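Local coordinates for single-stranded DNA-binding protein (Thermus aquaticus, PDB 2IHF) that binds single-stranded DNA and probably recruits partner proteins to it during DNA replication, recombination and repair, at residues Leu82-Trp87 with Thr171-Val176; Gln130-Gly135 with Gly194-Gly199; Gly135-Asp140 with Val153-Ala158; Glu175-Arg180 with Arg218-Arg223. The protein carries 1 engineered substitution. All blocks are in the same frame, centred on the assembly; numbering follows the deposited sequence.

Contact 1 of 4, residues Leu82-Trp87 with Thr171-Val176; sequences LEYRQW and THFLEV
At the seam between the two OB folds of this chain, Tyr-84 of strand 75-86 meets His-172 and Phe-173 near the start of strand 172-179. The two strands cross steeply and share no ladder of backbone bonds, with His-172 and Tyr-84 forming the pair of closest CA atoms. The polar link is one bond from the Tyr-84 backbone N to His-172 ND1, 3.0 Å long and nearly straight at 172°, its donor tilted somewhat out of the imidazole plane. Leu-82 O lies above one face of the same ring, offset toward its rim, and Asn-6 ND2 is a partner of this carbonyl. CG of Tyr-84 stands anti to the backbone N, beside the carbonyl carbon, which sets the ring against Phe-173 in two ways. Phe-173 CB sits 4.1 Å from the centroid of the Tyr-84 ring, squarely over its face, as a CH-pi contact. The Phe-173 ring turns its edge toward that face in an offset edge-to-face pair, centroids 5.6 Å apart and planes at 72°; the nearest ring atoms are Phe-173 CD1 and Tyr-84 CE2, at 3.6 Å. Deeper in, Leu-82 CB packs on Leu-174 CD2 at 4.3 Å. Replacing His-172 by alanine would probably leave the Tyr-84 N-H without this acceptor and open a gap beside the Leu-82 carbonyl. With strand directions 106° apart and no ladder between them, the segments meet as parts of two OB folds packed against each other within one chain.

Contact 2 of 4, residues Gln130-Gly135 with Gly194-Gly199; sequences QVILMG and GLLVIG
Val-131, Leu-133 and Gly-135 pair with Gly-199, Val-197 and Leu-195 through six backbone hydrogen bonds, two for each pair. That from Val-197 N to Leu-133 O is the shortest, 2.6 Å, and almost straight at 176°. The bond from Val-131 N to Gly-199 O, 2.7 Å, differs in that its donor stands 40° above the carbonyl plane. Between these lie the non-hydrogen-bonded pairs Ile-132 with Ile-198 and Met-134 with Leu-196, where CA-H...O contacts supplement the ladder; the closest runs from Met-134 CA to Leu-195 O, 3.1 Å. This is the antiparallel pairing of the first and fourth strands of an OB barrel, here the second domain of the chain. On the other edge of strand 128-145, Gln-130, Ile-132 and Met-134 make backbone bonds to strand 5-22, which carries the sheet into the first OB domain. Side-chain contacts divide between two faces. On one, Leu-133 CB meets Val-197 CB at 4.1 Å, and with Val-131 both pack on Val-219 inside the barrel. On the other, Leu-196 holds CG anti to its backbone N (chi1 166°), which together with its second torsion brings CD1 to 3.4 Å from Leu-133 O and 4.0 Å from Ile-132 CG2, the two side chains running alongside each other. Ile-132, Leu-196 and Ile-198 of this second face pack on Phe-9, Phe-77 and Leu-128 of the second subunit.

Contact 3 of 4, residues Gly135-Asp140 with Val153-Ala158; sequences GNLTRD and VRLGLA
Arg-154 touches Arg-139 through its aliphatic part: CG lies at the edge of the Arg-139 guanidinium, 3.4 Å from NH2. Leu-155 follows, its CD1 packing 3.8 Å from Leu-137 CD2 while its backbone passes beneath one face of that guanidinium. Gly-156 continues the same face; its CA comes within 3.4 Å of Arg-139 NH1, and a CB would come too close to NH1 and to Thr-138 OG1, consistent with glycine here. Its carbonyl O accepts Thr-138 N at 2.9 Å, the donor standing 48° above the carbonyl plane. Leu-157 faces Leu-137 in a non-hydrogen-bonded pair and slides CD1 along the opposite backbone, 3.5 Å from Asn-136 N; a water held by Thr-138 OG1 donates a weak bond to Leu-157 O. Ala-158 closes the ladder in a doubly bonded pair with Asn-136, Ala-158 N to Asn-136 O being 2.8 Å. Its CB presses tightly on Thr-138 CG2, at 3.4 Å. The hairpin of strands 128-145 and 151-159 to which this belongs opens the OB barrel.

Arg-139 starts with CG between the backbone N and carbonyl carbon (chi1 64°) and then runs extended, which lays its guanidinium over Gly-156, with Glu-175 and Asp-142 as salt-bridge partners. A leucine in its place would probably leave Glu-175 and Asp-142 without this cation and uncover the Gly-156 backbone. Between the Thr-138 bond and the backbone pairing of Arg-154 with Asp-142, the Arg-139 side chain lies across the neighbouring strand, and its two acids probably offset the like charges of this arginine and Arg-154, whose NH2 is bonded to Gln-177 OE1.

Contact 4 of 4, residues Glu175-Arg180 with Arg218-Arg223; sequences EVQAWR and RVEALR
Gln-177 and Trp-179 both direct N-H groups at Glu-220 OE1. The bond from Gln-177 NE2 is 3.0 Å long at 157°, lies near the amide plane and meets the oxygen on its syn side. Gln-177 has CG anti to the backbone N (chi1 179°) and runs extended, which carries its amide alongside the carboxylate. Trp-179 NE1 adds a weak bond of 3.3 Å to the same OE1, with the carboxylate at the indole edge and turned almost perpendicular to the ring. A third donor comes from two residues earlier on the same strand, since Arg-218 NH1 forms a salt bridge to Glu-220 OE1 at 3.0 Å. NH1 and Gln-177 NE2 stand 2.8 Å apart, a tight approach of two donors probably offset by the oxygen they share, while the Gln-177 amide lies over one face of the guanidinium, the planes inclined by 50°.

The backbone beneath sets these groups. Strands 172-179 and 217-221 run parallel, as the third and fifth strands of an OB barrel, stitched by Val-219 N to Glu-175 O, Gln-177 N to Val-219 O and Ala-221 N to Gln-177 O. On the opposite face, Val-176 CG1 and Ala-178 CB pack on Ala-221 CB. Past the ladder a water accepts from Trp-179 N and donates to Ala-221 O. Farther out, Arg-154 NH2 binds Gln-177 OE1 and Asp-204 pairs with Arg-218 NH2, fixing the amide and guanidinium at their far ends. With three donors gathered on OE1, Glu-220 is likely to remain ionised, and the rotation of Gln-177 is constrained at both ends.

Overall arrangement
Contacts 2, 3 and 4 all lie within the second OB domain and follow its barrel round: contact 2 and contact 3 share Gly-135 on strand 128-145, while contact 4 adds the parallel pairing. Contact 1 stands apart, joining that barrel to the first domain, and shares Glu-175 and Val-176 with contact 4. Contacts 2 and 4 are buried; contacts 1 and 3 are partly so. Chemistry follows place: contact 2 is backbone ladder and apolar packing reaching the subunit interface, contacts 3 and 4 add charged networks, joined by the Arg-154 to Gln-177 bond and the Arg-139 to Glu-175 salt bridge, and contact 1 relies on aromatic rings. Leu-133 and Val-219 pack together between contacts 2 and 4.

Contact 1 of 4, residues Leu82-Trp87 with Thr171-Val176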
# COMPACT_ATOMS: atom_id res chain seq x y z
N LEU A 82 6.04 -3.96 -10.38
CA LEU A 82 7.27 -4.59 -10.81
C LEU A 82 7.05 -5.26 -12.15
O LEU A 82 6.06 -5.96 -12.36
CB LEU A 82 7.72 -5.63 -9.79
CG LEU A 82 8.09 -5.08 -8.42
CD1 LEU A 82 8.57 -6.24 -7.56
CD2 LEU A 82 9.17 -4.00 -8.54
N GLU A 83 7.96 -5.03 -13.08
CA GLU A 83 7.85 -5.64 -14.38
C GLU A 83 9.10 -6.47 -14.61
O GLU A 83 10.22 -6.04 -14.33
CB GLU A 83 7.67 -4.57 -15.47
CG GLU A 83 6.21 -4.07 -15.62
CD GLU A 83 6.04 -3.03 -16.73
OE1 GLU A 83 6.89 -3.01 -17.65
OE2 GLU A 83 5.06 -2.24 -16.69
N TYR A 84 8.88 -7.70 -15.07
CA TYR A 84 9.95 -8.65 -15.34
C TYR A 84 10.14 -8.74 -16.83
O TYR A 84 9.16 -8.76 -17.58
CB TYR A 84 9.56 -10.02 -14.81
CG TYR A 84 10.48 -11.14 -15.22
CD1 TYR A 84 11.71 -11.32 -14.60
CD2 TYR A 84 10.10 -12.06 -16.20
CE1 TYR A 84 12.55 -12.40 -14.94
CE2 TYR A 84 10.92 -13.14 -16.55
CZ TYR A 84 12.14 -13.30 -15.91
OH TYR A 84 12.94 -14.37 -16.24
N ARG A 85 11.39 -8.79 -17.28
CA ARG A 85 11.63 -8.91 -18.71
C ARG A 85 12.77 -9.87 -18.96
O ARG A 85 13.73 -9.94 -18.19
CB ARG A 85 11.93 -7.55 -19.35
CG ARG A 85 12.09 -7.64 -20.87
CD ARG A 85 12.11 -6.28 -21.56
NE ARG A 85 12.51 -6.39 -22.97
CZ ARG A 85 11.91 -7.17 -23.86
NH1 ARG A 85 10.89 -7.93 -23.50
NH2 ARG A 85 12.33 -7.20 -25.12
N GLN A 86 12.64 -10.60 -20.06
CA GLN A 86 13.61 -11.59 -20.47
C GLN A 86 14.00 -11.40 -21.93
O GLN A 86 13.16 -11.07 -22.77
CB GLN A 86 13.00 -12.98 -20.31
CG GLN A 86 13.32 -13.66 -19.03
CD GLN A 86 14.31 -14.75 -19.26
OE1 GLN A 86 15.48 -14.49 -19.54
NE2 GLN A 86 13.84 -15.99 -19.17
N TRP A 87 15.29 -11.59 -22.22
CA TRP A 87 15.79 -11.48 -23.58
C TRP A 87 17.13 -12.20 -23.73
O TRP A 87 17.63 -12.82 -22.79
CB TRP A 87 15.91 -10.01 -24.03
CG TRP A 87 16.80 -9.16 -23.20
CD1 TRP A 87 18.03 -9.49 -22.71
CD2 TRP A 87 16.56 -7.81 -22.80
NE1 TRP A 87 18.57 -8.44 -22.02
CE2 TRP A 87 17.69 -7.39 -22.05
CE3 TRP A 87 15.50 -6.91 -22.99
CZ2 TRP A 87 17.78 -6.11 -21.50
CZ3 TRP A 87 15.60 -5.64 -22.44
CH2 TRP A 87 16.73 -5.25 -21.70
N THR A 171 3.16 -13.33 -17.59
CA THR A 171 3.49 -13.60 -16.20
C THR A 171 4.80 -12.95 -15.77
O THR A 171 5.78 -12.96 -16.52
CB THR A 171 3.58 -15.13 -15.94
OG1 THR A 171 2.28 -15.71 -16.13
CG2 THR A 171 4.07 -15.43 -14.53
N HIS A 172 4.83 -12.39 -14.57
CA HIS A 172 6.05 -11.77 -14.07
C HIS A 172 6.66 -12.68 -13.02
O HIS A 172 6.00 -13.06 -12.05
CB HIS A 172 5.74 -10.39 -13.48
CG HIS A 172 5.23 -9.43 -14.50
ND1 HIS A 172 6.06 -8.73 -15.35
CD2 HIS A 172 3.96 -9.10 -14.86
CE1 HIS A 172 5.33 -8.01 -16.18
NE2 HIS A 172 4.05 -8.22 -15.91
N PHE A 173 7.91 -13.04 -13.22
CA PHE A 173 8.60 -13.92 -12.29
C PHE A 173 9.42 -13.08 -11.33
O PHE A 173 10.33 -12.36 -11.74
CB PHE A 173 9.45 -14.91 -13.07
CG PHE A 173 8.65 -15.75 -14.01
CD1 PHE A 173 8.35 -15.31 -15.29
CD2 PHE A 173 8.09 -16.95 -13.57
CE1 PHE A 173 7.52 -16.04 -16.12
CE2 PHE A 173 7.26 -17.69 -14.39
CZ PHE A 173 6.97 -17.24 -15.66
N LEU A 174 9.09 -13.20 -10.05
CA LEU A 174 9.74 -12.42 -9.01
C LEU A 174 10.32 -13.24 -7.86
O LEU A 174 9.71 -14.20 -7.38
CB LEU A 174 8.71 -11.39 -8.49
CG LEU A 174 7.90 -10.72 -9.62
CD1 LEU A 174 6.71 -9.97 -9.08
CD2 LEU A 174 8.80 -9.79 -10.43
N GLU A 175 11.53 -12.86 -7.44
CA GLU A 175 12.22 -13.53 -6.34
C GLU A 175 11.91 -12.88 -4.99
O GLU A 175 11.96 -11.67 -4.85
CB GLU A 175 13.74 -13.50 -6.58
CG GLU A 175 14.20 -14.48 -7.63
CD GLU A 175 13.94 -15.93 -7.23
OE1 GLU A 175 14.45 -16.36 -6.16
OE2 GLU A 175 13.22 -16.63 -7.97
N VAL A 176 11.58 -13.72 -4.01
CA VAL A 176 11.25 -13.25 -2.68
C VAL A 176 12.17 -13.89 -1.64
O VAL A 176 12.52 -15.06 -1.74
CB VAL A 176 9.77 -13.60 -2.31
CG1 VAL A 176 9.45 -13.15 -0.89
CG2 VAL A 176 8.80 -12.97 -3.30

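Contact 2 of 4, residues Gln130-Gly135 with Gly194-Gly199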
# COMPACT_ATOMS: atom_id res chain seq x y z
N GLN A 130 7.55 -0.04 -0.00
CA GLN A 130 6.61 -1.13 0.26
C GLN A 130 6.14 -1.82 -1.02
O GLN A 130 5.84 -1.16 -2.01
CB GLN A 130 5.37 -0.62 1.01
CG GLN A 130 5.67 0.25 2.22
CD GLN A 130 4.41 0.80 2.88
OE1 GLN A 130 3.39 1.01 2.22
NE2 GLN A 130 4.48 1.05 4.18
N VAL A 131 6.06 -3.15 -0.99
CA VAL A 131 5.61 -3.92 -2.13
C VAL A 131 4.55 -4.91 -1.66
O VAL A 131 4.66 -5.46 -0.56
CB VAL A 131 6.77 -4.75 -2.78
CG1 VAL A 131 6.27 -5.52 -3.99
CG2 VAL A 131 7.91 -3.84 -3.19
N ILE A 132 3.50 -5.11 -2.47
CA ILE A 132 2.48 -6.10 -2.15
C ILE A 132 2.41 -7.01 -3.37
O ILE A 132 2.17 -6.55 -4.48
CB ILE A 132 1.07 -5.52 -1.97
CG1 ILE A 132 1.04 -4.53 -0.80
CG2 ILE A 132 0.10 -6.65 -1.69
CD1 ILE A 132 -0.36 -4.02 -0.48
N LEU A 133 2.65 -8.30 -3.16
CA LEU A 133 2.59 -9.26 -4.25
C LEU A 133 1.68 -10.43 -3.88
O LEU A 133 1.57 -10.81 -2.72
CB LEU A 133 3.98 -9.83 -4.58
CG LEU A 133 5.18 -8.97 -4.98
CD1 LEU A 133 6.35 -9.91 -5.23
CD2 LEU A 133 4.90 -8.15 -6.22
N MET A 134 1.03 -10.99 -4.89
CA MET A 134 0.23 -12.19 -4.69
C MET A 134 0.43 -12.99 -5.95
O MET A 134 0.34 -12.46 -7.06
CB MET A 134 -1.25 -11.86 -4.45
CG MET A 134 -2.10 -13.08 -4.14
SD MET A 134 -3.54 -12.76 -3.07
CE MET A 134 -4.00 -11.09 -3.54
N GLY A 135 0.74 -14.27 -5.79
CA GLY A 135 0.96 -15.11 -6.94
C GLY A 135 1.12 -16.55 -6.52
O GLY A 135 0.64 -16.94 -5.46
N GLY A 194 -0.26 -20.80 -3.57
CA GLY A 194 -0.56 -19.38 -3.64
C GLY A 194 0.12 -18.66 -2.50
O GLY A 194 0.30 -19.22 -1.41
N LEU A 195 0.53 -17.42 -2.73
CA LEU A 195 1.18 -16.66 -1.68
C LEU A 195 0.95 -15.16 -1.80
O LEU A 195 0.95 -14.60 -2.90
CB LEU A 195 2.67 -16.97 -1.69
CG LEU A 195 3.48 -16.36 -0.55
CD1 LEU A 195 3.13 -17.04 0.77
CD2 LEU A 195 4.96 -16.51 -0.85
N LEU A 196 0.74 -14.53 -0.64
CA LEU A 196 0.56 -13.08 -0.53
C LEU A 196 1.81 -12.57 0.16
O LEU A 196 2.16 -13.03 1.25
CB LEU A 196 -0.66 -12.72 0.34
CG LEU A 196 -0.74 -11.25 0.81
CD1 LEU A 196 -0.82 -10.34 -0.40
CD2 LEU A 196 -1.94 -11.04 1.72
N VAL A 197 2.51 -11.63 -0.47
CA VAL A 197 3.72 -11.08 0.10
C VAL A 197 3.60 -9.59 0.37
O VAL A 197 3.12 -8.83 -0.47
CB VAL A 197 4.94 -11.26 -0.83
CG1 VAL A 197 6.22 -10.75 -0.14
CG2 VAL A 197 5.07 -12.72 -1.25
N ILE A 198 4.04 -9.17 1.54
CA ILE A 198 4.05 -7.75 1.86
C ILE A 198 5.48 -7.49 2.33
O ILE A 198 5.94 -8.09 3.30
CB ILE A 198 3.01 -7.43 2.95
CG1 ILE A 198 1.61 -7.72 2.39
CG2 ILE A 198 3.13 -5.98 3.40
CD1 ILE A 198 0.49 -7.42 3.32
N GLY A 199 6.20 -6.64 1.62
CA GLY A 199 7.58 -6.38 1.99
C GLY A 199 8.21 -5.15 1.39
O GLY A 199 7.51 -4.17 1.11

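Contact 3 of 4, residues Gly135-Asp140 with Val153-Ala158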
# COMPACT_ATOMS: atom_id res chain seq x y z
N GLY A 135 0.74 -14.27 -5.79
CA GLY A 135 0.96 -15.11 -6.94
C GLY A 135 1.12 -16.55 -6.52
O GLY A 135 0.64 -16.94 -5.46
N ASN A 136 1.81 -17.33 -7.34
CA ASN A 136 2.01 -18.75 -7.07
C ASN A 136 3.48 -19.12 -7.19
O ASN A 136 4.18 -18.63 -8.08
CB ASN A 136 1.17 -19.57 -8.05
CG ASN A 136 -0.32 -19.45 -7.77
OD1 ASN A 136 -0.84 -20.11 -6.88
ND2 ASN A 136 -1.00 -18.59 -8.51
N LEU A 137 3.95 -19.97 -6.29
CA LEU A 137 5.35 -20.38 -6.32
C LEU A 137 5.67 -21.13 -7.61
O LEU A 137 4.91 -21.99 -8.05
CB LEU A 137 5.68 -21.27 -5.11
CG LEU A 137 5.41 -20.69 -3.72
CD1 LEU A 137 6.04 -21.60 -2.68
CD2 LEU A 137 5.98 -19.29 -3.59
N THR A 138 6.80 -20.77 -8.21
CA THR A 138 7.25 -21.38 -9.45
C THR A 138 8.21 -22.53 -9.14
O THR A 138 8.69 -23.21 -10.05
CB THR A 138 7.98 -20.37 -10.35
OG1 THR A 138 9.06 -19.78 -9.63
CG2 THR A 138 7.02 -19.29 -10.82
N ARG A 139 8.48 -22.74 -7.85
CA ARG A 139 9.37 -23.81 -7.40
C ARG A 139 9.26 -24.01 -5.89
O ARG A 139 8.66 -23.21 -5.19
CB ARG A 139 10.83 -23.49 -7.77
CG ARG A 139 11.44 -22.25 -7.11
CD ARG A 139 12.93 -22.17 -7.43
NE ARG A 139 13.65 -21.24 -6.56
CZ ARG A 139 13.68 -19.93 -6.73
NH1 ARG A 139 13.04 -19.37 -7.74
NH2 ARG A 139 14.35 -19.17 -5.87
N ASP A 140 9.82 -25.11 -5.40
CA ASP A 140 9.79 -25.39 -3.98
C ASP A 140 10.68 -24.35 -3.33
O ASP A 140 11.67 -23.93 -3.91
CB ASP A 140 10.32 -26.79 -3.67
CG ASP A 140 9.35 -27.89 -4.05
OD1 ASP A 140 8.14 -27.62 -4.20
OD2 ASP A 140 9.80 -29.05 -4.19
N VAL A 153 14.98 -18.02 3.58
CA VAL A 153 14.43 -18.74 2.45
C VAL A 153 14.39 -17.89 1.20
O VAL A 153 14.32 -16.66 1.27
CB VAL A 153 13.01 -19.27 2.76
CG1 VAL A 153 12.03 -18.10 2.85
CG2 VAL A 153 12.57 -20.25 1.68
N ARG A 154 14.46 -18.55 0.06
CA ARG A 154 14.40 -17.91 -1.24
C ARG A 154 13.31 -18.65 -1.99
O ARG A 154 13.27 -19.87 -1.99
CB ARG A 154 15.74 -18.05 -1.96
CG ARG A 154 15.77 -17.45 -3.37
CD ARG A 154 15.70 -15.93 -3.32
NE ARG A 154 16.69 -15.38 -2.39
CZ ARG A 154 17.53 -14.39 -2.69
NH1 ARG A 154 17.52 -13.84 -3.90
NH2 ARG A 154 18.38 -13.94 -1.77
N LEU A 155 12.41 -17.91 -2.61
CA LEU A 155 11.35 -18.54 -3.38
C LEU A 155 11.03 -17.74 -4.63
O LEU A 155 11.27 -16.53 -4.68
CB LEU A 155 10.12 -18.73 -2.50
CG LEU A 155 9.60 -17.54 -1.72
CD1 LEU A 155 8.64 -16.75 -2.59
CD2 LEU A 155 8.90 -18.02 -0.46
N GLY A 156 10.53 -18.43 -5.64
CA GLY A 156 10.19 -17.78 -6.89
C GLY A 156 8.69 -17.62 -6.97
O GLY A 156 7.95 -18.55 -6.65
N LEU A 157 8.23 -16.46 -7.41
CA LEU A 157 6.81 -16.19 -7.50
C LEU A 157 6.40 -15.82 -8.92
O LEU A 157 7.10 -15.07 -9.60
CB LEU A 157 6.44 -15.04 -6.55
CG LEU A 157 4.96 -14.88 -6.19
CD1 LEU A 157 4.51 -16.11 -5.45
CD2 LEU A 157 4.75 -13.64 -5.35
N ALA A 158 5.28 -16.36 -9.37
CA ALA A 158 4.76 -16.06 -10.69
C ALA A 158 3.54 -15.18 -10.44
O ALA A 158 2.60 -15.61 -9.80
CB ALA A 158 4.36 -17.33 -11.41
O HOH W 1 9.49 -16.97 -10.43

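Contact 4 of 4, residues Glu175-Arg180 with Arg218-Arg223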
# COMPACT_ATOMS: atom_id res chain seq x y z
N GLU A 175 11.53 -12.86 -7.44
CA GLU A 175 12.22 -13.53 -6.34
C GLU A 175 11.91 -12.88 -4.99
O GLU A 175 11.96 -11.67 -4.85
CB GLU A 175 13.74 -13.50 -6.58
CG GLU A 175 14.20 -14.48 -7.63
CD GLU A 175 13.94 -15.93 -7.23
OE1 GLU A 175 14.45 -16.36 -6.16
OE2 GLU A 175 13.22 -16.63 -7.97
N VAL A 176 11.58 -13.72 -4.01
CA VAL A 176 11.25 -13.25 -2.68
C VAL A 176 12.17 -13.89 -1.64
O VAL A 176 12.52 -15.06 -1.74
CB VAL A 176 9.77 -13.60 -2.31
CG1 VAL A 176 9.45 -13.15 -0.89
CG2 VAL A 176 8.80 -12.97 -3.30
N GLN A 177 12.56 -13.11 -0.64
CA GLN A 177 13.40 -13.63 0.43
C GLN A 177 12.76 -13.28 1.78
O GLN A 177 12.21 -12.19 1.95
CB GLN A 177 14.81 -13.07 0.35
CG GLN A 177 15.71 -13.58 1.48
CD GLN A 177 17.19 -13.31 1.27
OE1 GLN A 177 17.93 -14.15 0.76
NE2 GLN A 177 17.63 -12.12 1.67
N ALA A 178 12.83 -14.22 2.73
CA ALA A 178 12.28 -14.01 4.06
C ALA A 178 13.27 -14.55 5.10
O ALA A 178 14.17 -15.32 4.77
CB ALA A 178 10.94 -14.70 4.20
N TRP A 179 13.08 -14.13 6.35
CA TRP A 179 13.96 -14.52 7.43
C TRP A 179 13.28 -15.07 8.66
O TRP A 179 12.08 -14.88 8.87
CB TRP A 179 14.78 -13.31 7.89
CG TRP A 179 15.59 -12.70 6.82
CD1 TRP A 179 15.18 -11.81 5.86
CD2 TRP A 179 16.98 -12.95 6.57
NE1 TRP A 179 16.23 -11.49 5.03
CE2 TRP A 179 17.34 -12.17 5.44
CE3 TRP A 179 17.95 -13.75 7.19
CZ2 TRP A 179 18.64 -12.18 4.92
CZ3 TRP A 179 19.23 -13.76 6.67
CH2 TRP A 179 19.57 -12.97 5.55
N ARG A 180 14.10 -15.74 9.48
CA ARG A 180 13.68 -16.31 10.76
C ARG A 180 12.41 -17.13 10.72
O ARG A 180 12.31 -18.08 9.95
CB ARG A 180 13.60 -15.17 11.78
CG ARG A 180 14.90 -14.36 11.81
CD ARG A 180 14.86 -13.15 12.74
NE ARG A 180 16.13 -12.41 12.73
CZ ARG A 180 16.55 -11.63 11.74
NH1 ARG A 180 15.81 -11.45 10.64
NH2 ARG A 180 17.72 -11.01 11.84
N ARG A 218 14.96 -7.82 -5.86
CA ARG A 218 14.05 -8.81 -5.29
C ARG A 218 13.23 -8.19 -4.16
O ARG A 218 13.40 -7.02 -3.83
CB ARG A 218 14.84 -10.02 -4.79
CG ARG A 218 15.45 -9.87 -3.41
CD ARG A 218 16.02 -11.20 -2.97
NE ARG A 218 17.44 -11.10 -2.63
CZ ARG A 218 17.90 -10.71 -1.45
NH1 ARG A 218 17.06 -10.39 -0.46
NH2 ARG A 218 19.21 -10.65 -1.25
N VAL A 219 12.33 -8.97 -3.58
CA VAL A 219 11.49 -8.50 -2.49
C VAL A 219 11.86 -9.18 -1.16
O VAL A 219 12.02 -10.39 -1.10
CB VAL A 219 9.98 -8.78 -2.80
CG1 VAL A 219 9.11 -8.45 -1.58
CG2 VAL A 219 9.53 -7.97 -4.01
N GLU A 220 12.03 -8.38 -0.11
CA GLU A 220 12.36 -8.90 1.22
C GLU A 220 11.02 -8.91 1.95
O GLU A 220 10.42 -7.85 2.16
CB GLU A 220 13.34 -7.96 1.92
CG GLU A 220 13.99 -8.53 3.17
CD GLU A 220 15.44 -8.92 2.94
OE1 GLU A 220 15.71 -9.87 2.18
OE2 GLU A 220 16.33 -8.25 3.52
N ALA A 221 10.53 -10.08 2.33
CA ALA A 221 9.23 -10.17 2.98
C ALA A 221 9.16 -9.72 4.43
O ALA A 221 10.04 -10.02 5.23
CB ALA A 221 8.70 -11.60 2.88
N LEU A 222 8.10 -8.98 4.75
CA LEU A 222 7.83 -8.50 6.10
C LEU A 222 6.65 -9.29 6.65
O LEU A 222 6.53 -9.51 7.85
CB LEU A 222 7.47 -7.01 6.08
CG LEU A 222 8.51 -6.05 5.50
CD1 LEU A 222 7.98 -4.64 5.57
CD2 LEU A 222 9.79 -6.17 6.27
N ARG A 223 5.77 -9.72 5.74
CA ARG A 223 4.58 -10.52 6.05
C ARG A 223 4.43 -11.56 4.94
O ARG A 223 4.72 -11.26 3.79
CB ARG A 223 3.28 -9.67 6.04
CG ARG A 223 3.19 -8.47 6.98
CD ARG A 223 3.08 -8.87 8.45
NE ARG A 223 2.80 -7.72 9.32
CZ ARG A 223 1.58 -7.23 9.56
NH1 ARG A 223 0.52 -7.80 9.00
NH2 ARG A 223 1.43 -6.18 10.34
O HOH W 2 11.36 -11.69 6.73